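Long-range contacts in ubiquitin-conjugating enzyme-like protein (Leishmania mexicana, PDB 6ZM3), which probably serves as a catalytically inactive E2 variant of the UEV type, partnering an active ubiquitin-conjugating enzyme in building ubiquitin chains: residues L64-D69 against P77-L82; E99-F104 against S118-E123. One frame throughout, in Å; residues are numbered along the deposited sequence.

Contact 1 (L64-D69 against P77-L82); sequences LEIYCD and PHIRFL
L64 and F81 lie side by side at one end of an antiparallel beta hairpin, the last two strands of the four-stranded meander of the ubiquitin-conjugating (UBC) fold. Four backbone hydrogen bonds join E65 to R80 and Y67 to H78, while L64-F81 and I66-I79 are non-hydrogen-bonded pairs. The face carrying L64, I66, I79 and F81 is buried beneath helix 113-125, which suits their branched and aromatic apolar side chains. There CD2 of L64 sits 3.5 Å from the centroid of the F81 ring, only 3° off its normal, a CH-pi contact, and the same methyl lies 3.6 Å from CG2 of I79. Further along, CG2 of I66 packs at 3.6 Å on CB of P77, whose ring supplies apolar surface without a backbone N-H. The other face is partly exposed and looser, its side chains ending in polar or charged groups. Y67 and H78 run side by side with their rings meeting rim to rim. E65 has CG anti to its backbone N (chi1 -177°), and its OE1 forms a salt bridge with R35. R80, bent at chi3, brings NH2 to 2.9 Å from E65 OE2, a salt bridge in the guanidinium plane but 65° out of the carboxylate plane.

Contact 2 (E99-F104 against S118-E123); sequences EKFHVF and SELRKE
F101, at the N-cap position, lays its ring against L120, joining the N-terminal end of the short helix 102-105 to helix 113-125 of the UBC fold. Apolar packing forms the inner part of this contact. L120 CD2 stands over one face of the F101 ring, 3.7 Å from the centroid and 15° off the normal, a CH-pi contact, while CG of L120 comes to 3.5 Å from F101 CZ. V103 CB lies against the opposite face, toward the rim, so the flat phenyl fills a slot between two branched aliphatic side chains. V103 also uses CG2 to touch the aliphatic part of E119, 3.6 Å from its CB. Polar contacts lie toward the exposed side, where H102 can meet two acidic residues one helical turn apart. The chi1 of H102 (78°) sets CG between the backbone N and carbonyl carbon, and the imidazole reaches across toward the helix. E123 extends past it in the opposite direction, with OE2 3.5 Å from ND1, a close approach rather than a hydrogen bond. E119 bends at chi2 to present OE1 at the imidazole edge. The resulting hydrogen bond, from H102 NE2 to E119 OE1, is short at 2.8 Å but weak, with an N-H...O angle of 118°.

Contact 1 closes before contact 2 opens along the chain, and their centres lie 13 Å apart, yet they share one apolar layer. I79 touches both sides of contact 2: its CG1 lies 3.9 Å from F104 CZ, and its CG2 lies 4.0 Å from L120 CD1. L64 reaches the same leucine methyl, CD2 to CD1 at 4.2 Å, while P77 O approaches F104 CZ at 3.4 Å. Thus F104 and L120 connect the buried face of the hairpin to the two helical elements of contact 2. At the other end of contact 1, L82 packs on an apolar side chain of the second protein, as fits a probable UEV-E2 pair, whereas no other protein chain of the assembly touches contact 2.

Contact 1 (L64-D69 against P77-L82)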
# COMPACT_ATOMS: atom_id res chain seq x y z
N LEU B 64 -6.44 -2.51 7.13
CA LEU B 64 -7.24 -2.11 8.28
C LEU B 64 -6.35 -1.60 9.40
O LEU B 64 -5.16 -1.96 9.49
CB LEU B 64 -8.02 -3.35 8.75
CG LEU B 64 -8.96 -3.97 7.73
CD1 LEU B 64 -8.30 -5.16 7.01
CD2 LEU B 64 -10.25 -4.42 8.44
N GLU B 65 -6.92 -0.80 10.30
CA GLU B 65 -6.24 -0.44 11.52
C GLU B 65 -7.06 -1.02 12.67
O GLU B 65 -8.30 -1.00 12.58
CB GLU B 65 -6.23 1.07 11.67
CG GLU B 65 -5.47 1.54 12.90
CD GLU B 65 -5.03 2.98 12.76
OE1 GLU B 65 -3.85 3.22 12.33
OE2 GLU B 65 -5.86 3.86 13.07
N ILE B 66 -6.35 -1.54 13.68
CA ILE B 66 -6.94 -2.11 14.88
C ILE B 66 -6.43 -1.37 16.10
O ILE B 66 -5.22 -1.22 16.32
CB ILE B 66 -6.76 -3.64 14.96
CG1 ILE B 66 -7.17 -4.28 13.63
CG2 ILE B 66 -7.59 -4.18 16.14
CD1 ILE B 66 -6.76 -5.73 13.40
N TYR B 67 -7.38 -0.92 16.93
CA TYR B 67 -7.08 -0.30 18.19
C TYR B 67 -7.59 -1.19 19.32
O TYR B 67 -8.78 -1.48 19.35
CB TYR B 67 -7.81 1.04 18.27
CG TYR B 67 -7.61 1.83 19.54
CD1 TYR B 67 -6.36 1.93 20.14
CD2 TYR B 67 -8.66 2.52 20.12
CE1 TYR B 67 -6.16 2.68 21.28
CE2 TYR B 67 -8.48 3.27 21.27
CZ TYR B 67 -7.23 3.35 21.86
OH TYR B 67 -7.02 4.08 22.98
N CYS B 68 -6.68 -1.66 20.19
CA CYS B 68 -7.06 -2.35 21.42
C CYS B 68 -6.92 -1.40 22.61
O CYS B 68 -5.82 -1.09 23.06
CB CYS B 68 -6.25 -3.64 21.61
SG CYS B 68 -6.28 -4.78 20.21
N ASP B 69 -8.06 -0.88 23.11
CA ASP B 69 -8.02 0.13 24.16
C ASP B 69 -7.84 -0.52 25.53
O ASP B 69 -7.59 -1.72 25.63
CB ASP B 69 -9.23 1.06 24.07
CG ASP B 69 -10.56 0.42 24.45
OD1 ASP B 69 -10.71 -0.84 24.31
OD2 ASP B 69 -11.45 1.21 24.87
N PRO B 77 -12.12 -5.12 19.91
CA PRO B 77 -11.19 -4.15 19.35
C PRO B 77 -11.95 -3.21 18.42
O PRO B 77 -12.99 -3.58 17.87
CB PRO B 77 -10.25 -5.00 18.49
CG PRO B 77 -11.02 -6.27 18.15
CD PRO B 77 -12.00 -6.44 19.28
N HIS B 78 -11.41 -2.01 18.24
CA HIS B 78 -11.93 -1.06 17.26
C HIS B 78 -11.23 -1.30 15.94
O HIS B 78 -10.01 -1.16 15.90
CB HIS B 78 -11.71 0.37 17.78
CG HIS B 78 -12.25 0.57 19.15
ND1 HIS B 78 -13.60 0.50 19.44
CD2 HIS B 78 -11.63 0.81 20.33
CE1 HIS B 78 -13.79 0.71 20.72
NE2 HIS B 78 -12.60 0.90 21.29
N ILE B 79 -11.99 -1.72 14.92
CA ILE B 79 -11.47 -2.06 13.61
C ILE B 79 -12.03 -1.03 12.62
O ILE B 79 -13.24 -0.82 12.55
CB ILE B 79 -11.82 -3.51 13.23
CG1 ILE B 79 -11.43 -4.52 14.33
CG2 ILE B 79 -11.27 -3.92 11.86
CD1 ILE B 79 -11.40 -5.97 13.85
N ARG B 80 -11.13 -0.41 11.84
CA ARG B 80 -11.49 0.51 10.77
C ARG B 80 -10.84 0.01 9.49
O ARG B 80 -9.63 -0.27 9.47
CB ARG B 80 -10.85 1.87 11.06
CG ARG B 80 -11.59 3.09 10.53
CD ARG B 80 -11.05 4.40 11.09
NE ARG B 80 -9.60 4.39 11.31
CZ ARG B 80 -8.69 4.98 10.51
NH1 ARG B 80 -9.08 5.65 9.43
NH2 ARG B 80 -7.40 4.92 10.80
N PHE B 81 -11.61 -0.05 8.40
CA PHE B 81 -10.99 -0.29 7.11
C PHE B 81 -10.29 1.00 6.66
O PHE B 81 -10.86 2.09 6.76
CB PHE B 81 -12.01 -0.74 6.06
CG PHE B 81 -12.34 -2.21 6.07
CD1 PHE B 81 -13.32 -2.71 6.92
CD2 PHE B 81 -11.71 -3.08 5.19
CE1 PHE B 81 -13.63 -4.06 6.91
CE2 PHE B 81 -12.04 -4.42 5.17
CZ PHE B 81 -13.02 -4.90 6.03
N LEU B 82 -9.07 0.85 6.15
CA LEU B 82 -8.37 1.95 5.50
C LEU B 82 -8.65 1.93 4.01
O LEU B 82 -8.78 3.00 3.40
CB LEU B 82 -6.86 1.84 5.75
CG LEU B 82 -6.41 1.98 7.21
CD1 LEU B 82 -4.89 2.05 7.27
CD2 LEU B 82 -7.02 3.20 7.88

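Contact 2 (E99-F104 against S118-E123)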
# COMPACT_ATOMS: atom_id res chain seq x y z
N GLU B 99 -22.82 -3.19 16.22
CA GLU B 99 -24.14 -3.81 16.30
C GLU B 99 -24.41 -4.66 15.06
O GLU B 99 -25.30 -5.51 15.07
CB GLU B 99 -25.23 -2.76 16.56
CG GLU B 99 -24.89 -1.82 17.71
CD GLU B 99 -26.01 -1.46 18.69
OE1 GLU B 99 -26.90 -0.67 18.30
OE2 GLU B 99 -25.98 -1.96 19.84
N LYS B 100 -23.66 -4.43 13.98
CA LYS B 100 -23.92 -5.12 12.72
C LYS B 100 -22.93 -6.25 12.46
O LYS B 100 -23.24 -7.14 11.66
CB LYS B 100 -23.90 -4.15 11.53
CG LYS B 100 -25.06 -3.16 11.49
CD LYS B 100 -24.83 -1.99 10.57
CE LYS B 100 -26.08 -1.15 10.38
NZ LYS B 100 -26.02 -0.38 9.12
N PHE B 101 -21.72 -6.18 13.03
CA PHE B 101 -20.78 -7.28 12.79
C PHE B 101 -21.09 -8.38 13.82
O PHE B 101 -20.96 -8.12 15.00
CB PHE B 101 -19.33 -6.80 12.92
CG PHE B 101 -18.25 -7.81 12.56
CD1 PHE B 101 -18.45 -8.75 11.55
CD2 PHE B 101 -17.05 -7.84 13.25
CE1 PHE B 101 -17.47 -9.69 11.23
CE2 PHE B 101 -16.08 -8.79 12.94
CZ PHE B 101 -16.29 -9.69 11.92
N HIS B 102 -21.49 -9.57 13.35
CA HIS B 102 -21.95 -10.63 14.24
C HIS B 102 -20.97 -10.86 15.39
O HIS B 102 -21.37 -10.93 16.55
CB HIS B 102 -22.33 -11.91 13.46
CG HIS B 102 -21.16 -12.74 13.04
ND1 HIS B 102 -20.36 -12.39 11.96
CD2 HIS B 102 -20.66 -13.89 13.54
CE1 HIS B 102 -19.42 -13.30 11.81
NE2 HIS B 102 -19.59 -14.23 12.77
N VAL B 103 -19.66 -10.88 15.10
CA VAL B 103 -18.64 -11.13 16.10
C VAL B 103 -18.68 -10.11 17.22
O VAL B 103 -18.29 -10.37 18.35
CB VAL B 103 -17.26 -11.10 15.43
CG1 VAL B 103 -16.15 -11.19 16.46
CG2 VAL B 103 -17.19 -12.20 14.38
N PHE B 104 -19.08 -8.88 16.89
CA PHE B 104 -19.03 -7.81 17.87
C PHE B 104 -20.35 -7.72 18.63
O PHE B 104 -20.36 -7.34 19.80
CB PHE B 104 -18.79 -6.47 17.17
CG PHE B 104 -17.36 -6.24 16.73
CD1 PHE B 104 -16.33 -7.04 17.20
CD2 PHE B 104 -17.05 -5.19 15.88
CE1 PHE B 104 -15.02 -6.83 16.79
CE2 PHE B 104 -15.74 -4.97 15.48
CZ PHE B 104 -14.73 -5.80 15.92
N SER B 118 -10.58 -12.92 9.85
CA SER B 118 -11.11 -14.04 9.09
C SER B 118 -12.61 -13.91 8.93
O SER B 118 -13.13 -14.25 7.88
CB SER B 118 -10.76 -15.39 9.69
OG SER B 118 -9.66 -15.93 9.00
N GLU B 119 -13.27 -13.42 9.99
CA GLU B 119 -14.72 -13.25 10.05
C GLU B 119 -15.20 -12.08 9.18
O GLU B 119 -16.28 -12.17 8.60
CB GLU B 119 -15.23 -13.18 11.49
CG GLU B 119 -15.13 -14.52 12.23
CD GLU B 119 -16.07 -15.60 11.75
OE1 GLU B 119 -17.26 -15.29 11.57
OE2 GLU B 119 -15.62 -16.74 11.45
N LEU B 120 -14.41 -10.99 9.10
CA LEU B 120 -14.68 -9.96 8.10
C LEU B 120 -14.50 -10.49 6.68
O LEU B 120 -15.26 -10.15 5.76
CB LEU B 120 -13.82 -8.73 8.39
CG LEU B 120 -14.29 -7.95 9.61
CD1 LEU B 120 -13.24 -6.93 10.07
CD2 LEU B 120 -15.61 -7.24 9.28
N ARG B 121 -13.50 -11.36 6.47
CA ARG B 121 -13.28 -11.95 5.17
C ARG B 121 -14.41 -12.89 4.76
O ARG B 121 -14.82 -12.90 3.60
CB ARG B 121 -11.92 -12.65 5.10
CG ARG B 121 -11.50 -12.96 3.68
CD ARG B 121 -10.14 -13.62 3.68
NE ARG B 121 -9.78 -14.27 2.44
CZ ARG B 121 -10.08 -15.53 2.13
NH1 ARG B 121 -10.84 -16.28 2.93
NH2 ARG B 121 -9.66 -16.04 0.99
N LYS B 122 -14.95 -13.66 5.71
CA LYS B 122 -16.10 -14.50 5.40
C LYS B 122 -17.30 -13.62 5.04
O LYS B 122 -18.03 -13.96 4.12
CB LYS B 122 -16.47 -15.37 6.61
CG LYS B 122 -15.44 -16.42 7.04
CD LYS B 122 -16.08 -17.54 7.85
N GLU B 123 -17.48 -12.47 5.72
CA GLU B 123 -18.58 -11.54 5.46
C GLU B 123 -18.61 -11.15 3.98
O GLU B 123 -19.68 -10.87 3.45
CB GLU B 123 -18.47 -10.23 6.25
CG GLU B 123 -18.94 -10.30 7.68
CD GLU B 123 -20.45 -10.34 7.92
OE1 GLU B 123 -21.21 -10.37 6.92
OE2 GLU B 123 -20.85 -10.36 9.09